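Local atomic coordinates of ATP-dependent DNA ligase (Mycobacterium tuberculosis, PDB entry 6NHX), a protein that catalyses ATP-dependent sealing of DNA strands and, together with Ku, repairs double-strand breaks by non-homologous end joining. Residues 9-14 and 181-186; 24-29 and 167-172; 106-111 and 129-134. The protein carries 1 engineered substitution. All coordinates share one frame; numbering follows the deposited sequence.

The three contacts nest along the chain: 106-111 with 129-134 (contact 3) lies within the loop closed by 24-29 with 167-172 (contact 2), which in turn lies within that closed by 9-14 with 181-186 (contact 1). Contacts 1 and 2, with centres about 11 Å apart, share one mixed sheet, in which strands 164-169 and 184-187 are neighbours. Contact 3 belongs to a separate antiparallel sheet and the helix 124-136, its centre about 15 Å from that of contact 2 and 17 Å from that of contact 1. All three touch the same ATP, so two sheets contribute to one pocket: contact 1 grips phosphates, contact 2 reads the adenine edge, and contact 3 supplies an aromatic face for the base.

Contact 1. Residues 9-14 and 181-186; sequences APMLAT and ASWVKD. With ATP (adenosine-5'-triphosphate), chain B.
Met11 is the first residue of 9-14 to reach the other segment, laying its thioether over one face of the Trp183 indole. With CG anti to the backbone N (chi1 -174°) and the chain extended beyond it, SD and CE both arrive above the five-membered ring: CE is 3.6 Å from its centroid, a CH-pi contact, and SD 3.9 Å, a Met-aromatic one. An unbranched, polarisable side chain suits such a flat surface. Ala13 follows, and its methyl, the smallest of side chains, lies between CB of Trp183 and CG of Lys185, with Ala13 CB 3.7 Å from the latter. At Thr14 the strands join in a parallel bridge with Val184: Thr14 N donates to Trp183 O at 2.8 Å, and Lys185 N donates to Thr14 O at 2.9 Å. The Thr14 hydroxyl is bonded to the carbonyl of Cys180.

The pairing places two residues that meet ATP. The Trp183 indole approaches the adenine, CZ3 lying 3.7 Å from ATP C2, while Lys185, with CG between its backbone N and carbonyl carbon (chi1 49°), runs out fully extended past the Ala13 carbonyl. Its ammonium joins two phosphates, NZ donating to ATP O1A at 2.7 Å and to O1G at 2.8 Å. Lys185 belongs to motif V of the nucleotidyltransferases, and one positive charge shared by the alpha and gamma phosphates would probably offset their repulsion and hold the triphosphate folded.

Contact 2. Residues 24-29 and 167-172; sequences SQWAFE and AKRRDS. With ATP (adenosine-5'-triphosphate), chain B.
The adenine-reading end of the mixed sheet is formed where Trp26, Ala27 and Phe28 of an outermost strand pair antiparallel with Arg169, Lys168 and Ala167. Ala27 and Lys168 are the hydrogen-bonded pair, Ala27 N to Lys168 O at 2.9 Å and Lys168 N to Ala27 O at 2.8 Å. On the face bearing Trp26, Phe28 and Ala167, the aliphatic part of Arg169 crosses the indole, its CG 3.3 Å above the six-membered ring, while the small Ala167 methyl packs against Phe28 CE1 at 3.6 Å. The Arg169 guanidinium is turned 74° from the Trp26 ring and grips Asp171 side-on through NE and NH2, within a type I turn whose Arg169 O accepts from both N and OG of Ser172.

At the other end, an extended Lys168 meets Glu29 in a salt bridge whose hydrogen bond, NZ to OE1 at 2.9 Å, is weak; Tyr124 also bonds OE1. Both then read the base: ATP N6 donates to Glu29 OE2 at 2.8 Å, and Lys168 NZ donates to ATP N1 at 2.9 Å. A carboxylate for the amino group and an ammonium for the ring nitrogen match adenine's Watson-Crick edge, and Lys168 belongs to motif IV of the nucleotidyltransferases.

Contact 3. Residues 106-111 and 129-134; sequences FWAFDL and KLLETL. With ATP (adenosine-5'-triphosphate), chain B.
Leu111 and Leu131 join a sheet to a helix in the nucleotidyltransferase domain: strand 105-114, which carries motif IIIa of this family, packs against helix 124-136, the two segment axes making an angle of 120° at a closest approach of 7.8 Å.

The packing across the contact is apolar, with no hydrogen bond between the segments. Leu111 CD2 touches Leu130 CB at 3.7 Å, the two side chains crossing at about a right angle, and Leu111 CB lies 4.0 Å from Leu131 CB. Leu134 closes the row through its CD2. Leucines suit this place because their branched, apolar ends pack closely where a strand meets a helix; Leu77 of the adjoining strand extends the same core. With its CG anti to the backbone N (chi1 176°), Leu131 brings CD2 to the peptide joining Phe109 and Asp110, 3.7 Å from Asp110 N.

That peptide belongs to a classic beta bulge, Phe109 and Asp110 both facing Asp78 of the neighbouring strand. The polar interactions gather here: Leu111 N donates to the anti lone pair of Asp110 OD1 at 2.9 Å, and the same oxygen forms a salt bridge with Arg127 of the helix. Through Arg127 the acid adds a polar tie between strand and helix.

Aromatic contact with the nucleotide comes from Phe109, whose CA-CB bond leads away from the helix. A flat, apolar ring suits the flat base: ATP N1 sits 3.3 Å above the centre of the phenyl face, and Phe109 CE2 lies 3.3 Å from ATP C6.

Contact 1. Residues 9-14 and 181-186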
# COMPACT_ATOMS: atom_id res chain seq x y z
N ALA A 9 -10.13 -3.69 14.19
CA ALA A 9 -9.86 -3.58 12.77
C ALA A 9 -9.47 -2.14 12.46
O ALA A 9 -9.92 -1.21 13.14
CB ALA A 9 -11.10 -3.95 11.94
N PRO A 10 -8.63 -1.93 11.45
CA PRO A 10 -8.13 -0.58 11.18
C PRO A 10 -9.20 0.36 10.65
O PRO A 10 -10.14 -0.05 9.95
CB PRO A 10 -7.04 -0.80 10.12
CG PRO A 10 -6.77 -2.27 10.12
CD PRO A 10 -8.04 -2.93 10.55
N MET A 11 -9.06 1.62 11.02
CA MET A 11 -9.82 2.71 10.43
C MET A 11 -9.30 2.97 9.02
O MET A 11 -8.12 2.78 8.72
CB MET A 11 -9.60 3.96 11.29
CG MET A 11 -10.42 5.17 10.90
SD MET A 11 -10.23 6.46 12.14
CE MET A 11 -11.17 7.79 11.36
N LEU A 12 -10.20 3.41 8.13
CA LEU A 12 -9.88 3.56 6.72
C LEU A 12 -10.17 4.99 6.25
O LEU A 12 -10.99 5.70 6.84
CB LEU A 12 -10.66 2.54 5.88
CG LEU A 12 -10.38 1.08 6.24
CD1 LEU A 12 -11.37 0.17 5.51
CD2 LEU A 12 -8.94 0.69 5.91
N ALA A 13 -9.48 5.39 5.18
CA ALA A 13 -9.54 6.74 4.63
C ALA A 13 -10.43 6.78 3.40
O ALA A 13 -10.59 5.79 2.68
CB ALA A 13 -8.15 7.25 4.25
N THR A 14 -10.98 7.95 3.15
CA THR A 14 -11.83 8.18 1.98
C THR A 14 -11.01 8.84 0.88
O THR A 14 -10.29 9.81 1.14
CB THR A 14 -12.95 9.13 2.36
OG1 THR A 14 -13.67 8.61 3.49
CG2 THR A 14 -13.92 9.27 1.23
N ALA A 181 -15.01 10.02 6.76
CA ALA A 181 -14.75 11.31 6.14
C ALA A 181 -13.67 12.10 6.87
O ALA A 181 -13.12 13.05 6.30
CB ALA A 181 -16.04 12.14 6.09
N SER A 182 -13.31 11.71 8.09
CA SER A 182 -12.28 12.40 8.85
C SER A 182 -10.87 12.03 8.41
O SER A 182 -9.90 12.64 8.90
CB SER A 182 -12.46 12.08 10.33
OG SER A 182 -12.45 10.67 10.50
N TRP A 183 -10.71 11.03 7.54
CA TRP A 183 -9.42 10.67 6.96
C TRP A 183 -9.56 10.73 5.45
O TRP A 183 -10.47 10.10 4.90
CB TRP A 183 -9.00 9.24 7.34
CG TRP A 183 -8.48 9.00 8.72
CD1 TRP A 183 -8.65 9.77 9.82
CD2 TRP A 183 -7.68 7.89 9.12
NE1 TRP A 183 -8.02 9.20 10.91
CE2 TRP A 183 -7.42 8.04 10.50
CE3 TRP A 183 -7.18 6.77 8.45
CZ2 TRP A 183 -6.64 7.11 11.22
CZ3 TRP A 183 -6.43 5.85 9.16
CH2 TRP A 183 -6.17 6.03 10.52
N VAL A 184 -8.67 11.46 4.78
CA VAL A 184 -8.77 11.66 3.33
C VAL A 184 -7.45 11.24 2.70
O VAL A 184 -6.38 11.73 3.11
CB VAL A 184 -9.06 13.13 3.01
CG1 VAL A 184 -9.17 13.31 1.50
CG2 VAL A 184 -10.36 13.59 3.69
N LYS A 185 -7.50 10.33 1.74
CA LYS A 185 -6.30 9.82 1.07
C LYS A 185 -6.22 10.36 -0.35
O LYS A 185 -7.23 10.43 -1.05
CB LYS A 185 -6.26 8.29 1.06
CG LYS A 185 -7.54 7.62 0.60
CD LYS A 185 -7.34 6.13 0.37
CE LYS A 185 -8.58 5.50 -0.22
NZ LYS A 185 -8.33 4.09 -0.67
N ASP A 186 -5.01 10.72 -0.78
CA ASP A 186 -4.79 11.45 -2.02
C ASP A 186 -3.42 11.07 -2.56
O ASP A 186 -2.43 11.22 -1.85
CB ASP A 186 -4.88 12.96 -1.71
CG ASP A 186 -4.90 13.83 -2.94
OD1 ASP A 186 -4.77 13.30 -4.06
OD2 ASP A 186 -5.03 15.06 -2.77
PG ATP B . -7.94 0.79 1.01
O1G ATP B . -8.16 2.24 1.42
O2G ATP B . -9.19 -0.06 0.95
O3G ATP B . -6.82 0.13 1.79
PB ATP B . -6.02 0.67 -1.19
O1B ATP B . -6.15 0.76 -2.69
O2B ATP B . -5.28 -0.47 -0.54
O3B ATP B . -7.49 0.84 -0.55
PA ATP B . -4.87 3.33 -1.39
O1A ATP B . -6.03 3.91 -2.13
O2A ATP B . -3.54 2.97 -2.01
O3A ATP B . -5.40 2.03 -0.62
O5' ATP B . -4.66 4.17 -0.02
C5' ATP B . -3.47 4.01 0.75
C4' ATP B . -3.57 2.80 1.68
O4' ATP B . -2.44 2.85 2.56
C3' ATP B . -4.80 2.79 2.56
O3' ATP B . -5.07 1.45 2.95
C2' ATP B . -4.31 3.55 3.76
O2' ATP B . -5.08 3.28 4.94
C1' ATP B . -2.87 3.05 3.90
N9 ATP B . -1.97 4.08 4.45
C8 ATP B . -0.74 4.41 3.98
N7 ATP B . -0.17 5.38 4.74
C5 ATP B . -1.05 5.66 5.72
C6 ATP B . -1.08 6.59 6.83
N6 ATP B . -0.06 7.44 7.04
N1 ATP B . -2.17 6.59 7.62
C2 ATP B . -3.20 5.77 7.42
N3 ATP B . -3.25 4.89 6.41
C4 ATP B . -2.22 4.82 5.53

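Contact 2. Residues 24-29 and 167-172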
# COMPACT_ATOMS: atom_id res chain seq x y z
N SER A 24 -5.30 24.29 10.35
CA SER A 24 -5.99 24.53 11.61
C SER A 24 -6.89 23.35 11.98
O SER A 24 -7.04 23.04 13.17
CB SER A 24 -6.78 25.83 11.55
OG SER A 24 -7.61 25.86 10.41
N GLN A 25 -7.48 22.69 10.99
CA GLN A 25 -8.34 21.55 11.26
C GLN A 25 -7.74 20.20 10.91
O GLN A 25 -8.24 19.18 11.40
CB GLN A 25 -9.69 21.70 10.54
CG GLN A 25 -10.64 22.68 11.22
CD GLN A 25 -10.55 24.08 10.64
OE1 GLN A 25 -10.38 25.06 11.37
NE2 GLN A 25 -10.65 24.18 9.31
N TRP A 26 -6.67 20.15 10.10
CA TRP A 26 -6.21 18.89 9.53
C TRP A 26 -4.71 18.71 9.76
O TRP A 26 -3.94 19.66 9.58
CB TRP A 26 -6.47 18.85 8.02
CG TRP A 26 -7.90 18.81 7.66
CD1 TRP A 26 -8.72 19.88 7.52
CD2 TRP A 26 -8.69 17.65 7.43
NE1 TRP A 26 -9.98 19.46 7.20
CE2 TRP A 26 -9.99 18.09 7.11
CE3 TRP A 26 -8.43 16.28 7.41
CZ2 TRP A 26 -11.03 17.22 6.81
CZ3 TRP A 26 -9.45 15.41 7.11
CH2 TRP A 26 -10.74 15.88 6.81
N ALA A 27 -4.33 17.49 10.11
CA ALA A 27 -2.94 17.06 10.10
C ALA A 27 -2.69 16.28 8.82
O ALA A 27 -3.61 15.68 8.27
CB ALA A 27 -2.65 16.17 11.32
N PHE A 28 -1.45 16.30 8.34
CA PHE A 28 -1.10 15.67 7.07
C PHE A 28 0.05 14.70 7.27
O PHE A 28 1.08 15.05 7.85
CB PHE A 28 -0.72 16.74 6.04
CG PHE A 28 -1.82 17.72 5.81
CD1 PHE A 28 -2.97 17.35 5.13
CD2 PHE A 28 -1.74 19.00 6.33
CE1 PHE A 28 -4.00 18.25 4.95
CE2 PHE A 28 -2.78 19.89 6.17
CZ PHE A 28 -3.90 19.52 5.45
N GLU A 29 -0.16 13.46 6.83
CA GLU A 29 0.85 12.42 6.91
C GLU A 29 1.22 11.96 5.51
O GLU A 29 0.40 12.04 4.58
CB GLU A 29 0.29 11.20 7.65
CG GLU A 29 0.03 11.40 9.14
CD GLU A 29 -0.41 10.12 9.82
OE1 GLU A 29 -1.14 10.21 10.82
OE2 GLU A 29 -0.04 9.02 9.35
N ALA A 167 -4.70 12.99 4.94
CA ALA A 167 -5.09 14.04 5.85
C ALA A 167 -6.00 13.46 6.92
O ALA A 167 -6.91 12.68 6.62
CB ALA A 167 -5.85 15.14 5.10
N LYS A 168 -5.76 13.83 8.18
CA LYS A 168 -6.57 13.33 9.28
C LYS A 168 -7.03 14.51 10.13
O LYS A 168 -6.22 15.37 10.49
CB LYS A 168 -5.77 12.32 10.11
CG LYS A 168 -5.33 11.13 9.27
CD LYS A 168 -4.39 10.20 10.04
CE LYS A 168 -3.95 9.01 9.18
NZ LYS A 168 -2.96 8.17 9.92
N ARG A 169 -8.32 14.57 10.40
CA ARG A 169 -8.84 15.69 11.17
C ARG A 169 -8.25 15.70 12.57
O ARG A 169 -8.20 14.67 13.25
CB ARG A 169 -10.36 15.58 11.27
CG ARG A 169 -11.11 16.18 10.10
CD ARG A 169 -12.59 16.41 10.42
NE ARG A 169 -12.75 17.47 11.41
CZ ARG A 169 -12.97 18.75 11.11
NH1 ARG A 169 -13.09 19.13 9.85
NH2 ARG A 169 -13.09 19.64 12.09
N ARG A 170 -7.78 16.87 13.00
CA ARG A 170 -7.13 16.96 14.31
C ARG A 170 -8.07 16.59 15.45
O ARG A 170 -7.61 16.08 16.48
CB ARG A 170 -6.56 18.37 14.49
CG ARG A 170 -5.38 18.64 13.57
CD ARG A 170 -4.86 20.06 13.69
NE ARG A 170 -3.62 20.24 12.94
CZ ARG A 170 -2.42 19.83 13.35
NH1 ARG A 170 -2.29 19.22 14.51
NH2 ARG A 170 -1.35 20.03 12.59
N ASP A 171 -9.37 16.83 15.29
CA ASP A 171 -10.34 16.56 16.34
C ASP A 171 -10.96 15.17 16.27
O ASP A 171 -11.90 14.88 17.02
CB ASP A 171 -11.45 17.63 16.32
CG ASP A 171 -12.28 17.62 15.04
OD1 ASP A 171 -13.08 18.55 14.84
OD2 ASP A 171 -12.15 16.68 14.23
N SER A 172 -10.46 14.28 15.40
CA SER A 172 -11.19 13.06 15.08
C SER A 172 -10.87 11.91 16.03
O SER A 172 -9.72 11.71 16.44
CB SER A 172 -10.98 12.63 13.61
OG SER A 172 -9.62 12.40 13.29
PG ATP B . -7.94 0.79 1.01
O1G ATP B . -8.16 2.24 1.42
O2G ATP B . -9.19 -0.06 0.95
O3G ATP B . -6.82 0.13 1.79
PB ATP B . -6.02 0.67 -1.19
O1B ATP B . -6.15 0.76 -2.69
O2B ATP B . -5.28 -0.47 -0.54
O3B ATP B . -7.49 0.84 -0.55
PA ATP B . -4.87 3.33 -1.39
O1A ATP B . -6.03 3.91 -2.13
O2A ATP B . -3.54 2.97 -2.01
O3A ATP B . -5.40 2.03 -0.62
O5' ATP B . -4.66 4.17 -0.02
C5' ATP B . -3.47 4.01 0.75
C4' ATP B . -3.57 2.80 1.68
O4' ATP B . -2.44 2.85 2.56
C3' ATP B . -4.80 2.79 2.56
O3' ATP B . -5.07 1.45 2.95
C2' ATP B . -4.31 3.55 3.76
O2' ATP B . -5.08 3.28 4.94
C1' ATP B . -2.87 3.05 3.90
N9 ATP B . -1.97 4.08 4.45
C8 ATP B . -0.74 4.41 3.98
N7 ATP B . -0.17 5.38 4.74
C5 ATP B . -1.05 5.66 5.72
C6 ATP B . -1.08 6.59 6.83
N6 ATP B . -0.06 7.44 7.04
N1 ATP B . -2.17 6.59 7.62
C2 ATP B . -3.20 5.77 7.42
N3 ATP B . -3.25 4.89 6.41
C4 ATP B . -2.22 4.82 5.53
O HOH W 1 -10.07 19.17 13.50
O HOH W 2 -1.33 20.48 9.51

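Contact 3. Residues 106-111 and 129-134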
# COMPACT_ATOMS: atom_id res chain seq x y z
N PHE A 106 8.26 -1.39 10.72
CA PHE A 106 6.92 -0.95 11.08
C PHE A 106 6.97 0.55 11.29
O PHE A 106 7.75 1.04 12.12
CB PHE A 106 6.43 -1.67 12.33
CG PHE A 106 5.07 -1.20 12.80
CD1 PHE A 106 3.93 -1.42 12.03
CD2 PHE A 106 4.95 -0.52 13.99
CE1 PHE A 106 2.69 -0.99 12.48
CE2 PHE A 106 3.70 -0.07 14.43
CZ PHE A 106 2.59 -0.31 13.69
N TRP A 107 6.18 1.29 10.51
CA TRP A 107 6.06 2.73 10.67
C TRP A 107 4.72 3.00 11.34
O TRP A 107 3.66 2.82 10.72
CB TRP A 107 6.15 3.45 9.32
CG TRP A 107 7.57 3.48 8.76
CD1 TRP A 107 8.65 2.79 9.23
CD2 TRP A 107 8.04 4.23 7.63
NE1 TRP A 107 9.77 3.07 8.46
CE2 TRP A 107 9.41 3.95 7.48
CE3 TRP A 107 7.44 5.12 6.73
CZ2 TRP A 107 10.19 4.52 6.47
CZ3 TRP A 107 8.22 5.69 5.73
CH2 TRP A 107 9.57 5.38 5.60
N ALA A 108 4.78 3.45 12.59
CA ALA A 108 3.57 3.67 13.37
C ALA A 108 2.99 5.05 13.07
O ALA A 108 3.73 6.04 12.96
CB ALA A 108 3.91 3.60 14.86
N PHE A 109 1.66 5.11 12.98
CA PHE A 109 0.98 6.38 12.80
C PHE A 109 -0.22 6.59 13.71
O PHE A 109 -0.85 7.66 13.65
CB PHE A 109 0.64 6.69 11.33
CG PHE A 109 -0.04 5.57 10.58
CD1 PHE A 109 -1.30 5.11 10.95
CD2 PHE A 109 0.57 5.03 9.43
CE1 PHE A 109 -1.94 4.09 10.23
CE2 PHE A 109 -0.07 4.01 8.71
CZ PHE A 109 -1.31 3.54 9.11
N ASP A 110 -0.55 5.63 14.57
CA ASP A 110 -1.56 5.89 15.58
C ASP A 110 -1.24 5.09 16.83
O ASP A 110 -0.50 4.10 16.80
CB ASP A 110 -3.00 5.65 15.09
CG ASP A 110 -3.95 6.74 15.55
OD1 ASP A 110 -3.78 7.22 16.70
OD2 ASP A 110 -4.85 7.12 14.77
N LEU A 111 -1.82 5.54 17.94
CA LEU A 111 -1.68 4.91 19.24
C LEU A 111 -3.09 4.74 19.78
O LEU A 111 -3.81 5.73 19.95
CB LEU A 111 -0.87 5.81 20.17
CG LEU A 111 -0.64 5.29 21.60
CD1 LEU A 111 0.21 4.02 21.60
CD2 LEU A 111 0.02 6.37 22.45
N LYS A 129 0.41 13.28 19.97
CA LYS A 129 1.39 13.76 20.93
C LYS A 129 1.83 12.64 21.86
O LYS A 129 3.02 12.52 22.18
CB LYS A 129 0.84 14.95 21.72
CG LYS A 129 0.61 16.19 20.87
CD LYS A 129 1.51 17.34 21.26
CE LYS A 129 1.44 18.46 20.22
NZ LYS A 129 2.25 18.16 19.00
N LEU A 130 0.89 11.78 22.26
CA LEU A 130 1.27 10.64 23.09
C LEU A 130 2.16 9.67 22.33
O LEU A 130 3.13 9.13 22.89
CB LEU A 130 0.03 9.91 23.58
CG LEU A 130 -0.86 10.63 24.57
CD1 LEU A 130 -2.10 9.78 24.82
CD2 LEU A 130 -0.13 10.90 25.86
N LEU A 131 1.84 9.42 21.06
CA LEU A 131 2.67 8.53 20.24
C LEU A 131 4.07 9.10 20.06
O LEU A 131 5.07 8.37 20.18
CB LEU A 131 1.98 8.36 18.89
CG LEU A 131 2.70 7.54 17.82
CD1 LEU A 131 2.91 6.10 18.30
CD2 LEU A 131 1.93 7.61 16.51
N GLU A 132 4.17 10.40 19.79
CA GLU A 132 5.47 11.02 19.58
C GLU A 132 6.32 10.91 20.84
O GLU A 132 7.51 10.60 20.77
CB GLU A 132 5.30 12.50 19.22
CG GLU A 132 4.59 12.79 17.93
CD GLU A 132 4.33 14.28 17.77
OE1 GLU A 132 4.07 14.72 16.63
OE2 GLU A 132 4.38 15.01 18.79
N THR A 133 5.71 11.16 22.01
CA THR A 133 6.42 11.02 23.27
C THR A 133 6.94 9.60 23.47
O THR A 133 8.09 9.39 23.85
CB THR A 133 5.52 11.42 24.45
OG1 THR A 133 5.14 12.80 24.32
CG2 THR A 133 6.23 11.22 25.79
N LEU A 134 6.08 8.62 23.21
CA LEU A 134 6.48 7.22 23.33
C LEU A 134 7.65 6.90 22.41
O LEU A 134 8.62 6.25 22.81
CB LEU A 134 5.28 6.32 23.01
CG LEU A 134 5.54 4.82 23.07
CD1 LEU A 134 5.93 4.40 24.49
CD2 LEU A 134 4.34 4.02 22.60
PG ATP B . -7.94 0.79 1.01
O1G ATP B . -8.16 2.24 1.42
O2G ATP B . -9.19 -0.06 0.95
O3G ATP B . -6.82 0.13 1.79
PB ATP B . -6.02 0.67 -1.19
O1B ATP B . -6.15 0.76 -2.69
O2B ATP B . -5.28 -0.47 -0.54
O3B ATP B . -7.49 0.84 -0.55
PA ATP B . -4.87 3.33 -1.39
O1A ATP B . -6.03 3.91 -2.13
O2A ATP B . -3.54 2.97 -2.01
O3A ATP B . -5.40 2.03 -0.62
O5' ATP B . -4.66 4.17 -0.02
C5' ATP B . -3.47 4.01 0.75
C4' ATP B . -3.57 2.80 1.68
O4' ATP B . -2.44 2.85 2.56
C3' ATP B . -4.80 2.79 2.56
O3' ATP B . -5.07 1.45 2.95
C2' ATP B . -4.31 3.55 3.76
O2' ATP B . -5.08 3.28 4.94
C1' ATP B . -2.87 3.05 3.90
N9 ATP B . -1.97 4.08 4.45
C8 ATP B . -0.74 4.41 3.98
N7 ATP B . -0.17 5.38 4.74
C5 ATP B . -1.05 5.66 5.72
C6 ATP B . -1.08 6.59 6.83
N6 ATP B . -0.06 7.44 7.04
N1 ATP B . -2.17 6.59 7.62
C2 ATP B . -3.20 5.77 7.42
N3 ATP B . -3.25 4.89 6.41
C4 ATP B . -2.22 4.82 5.53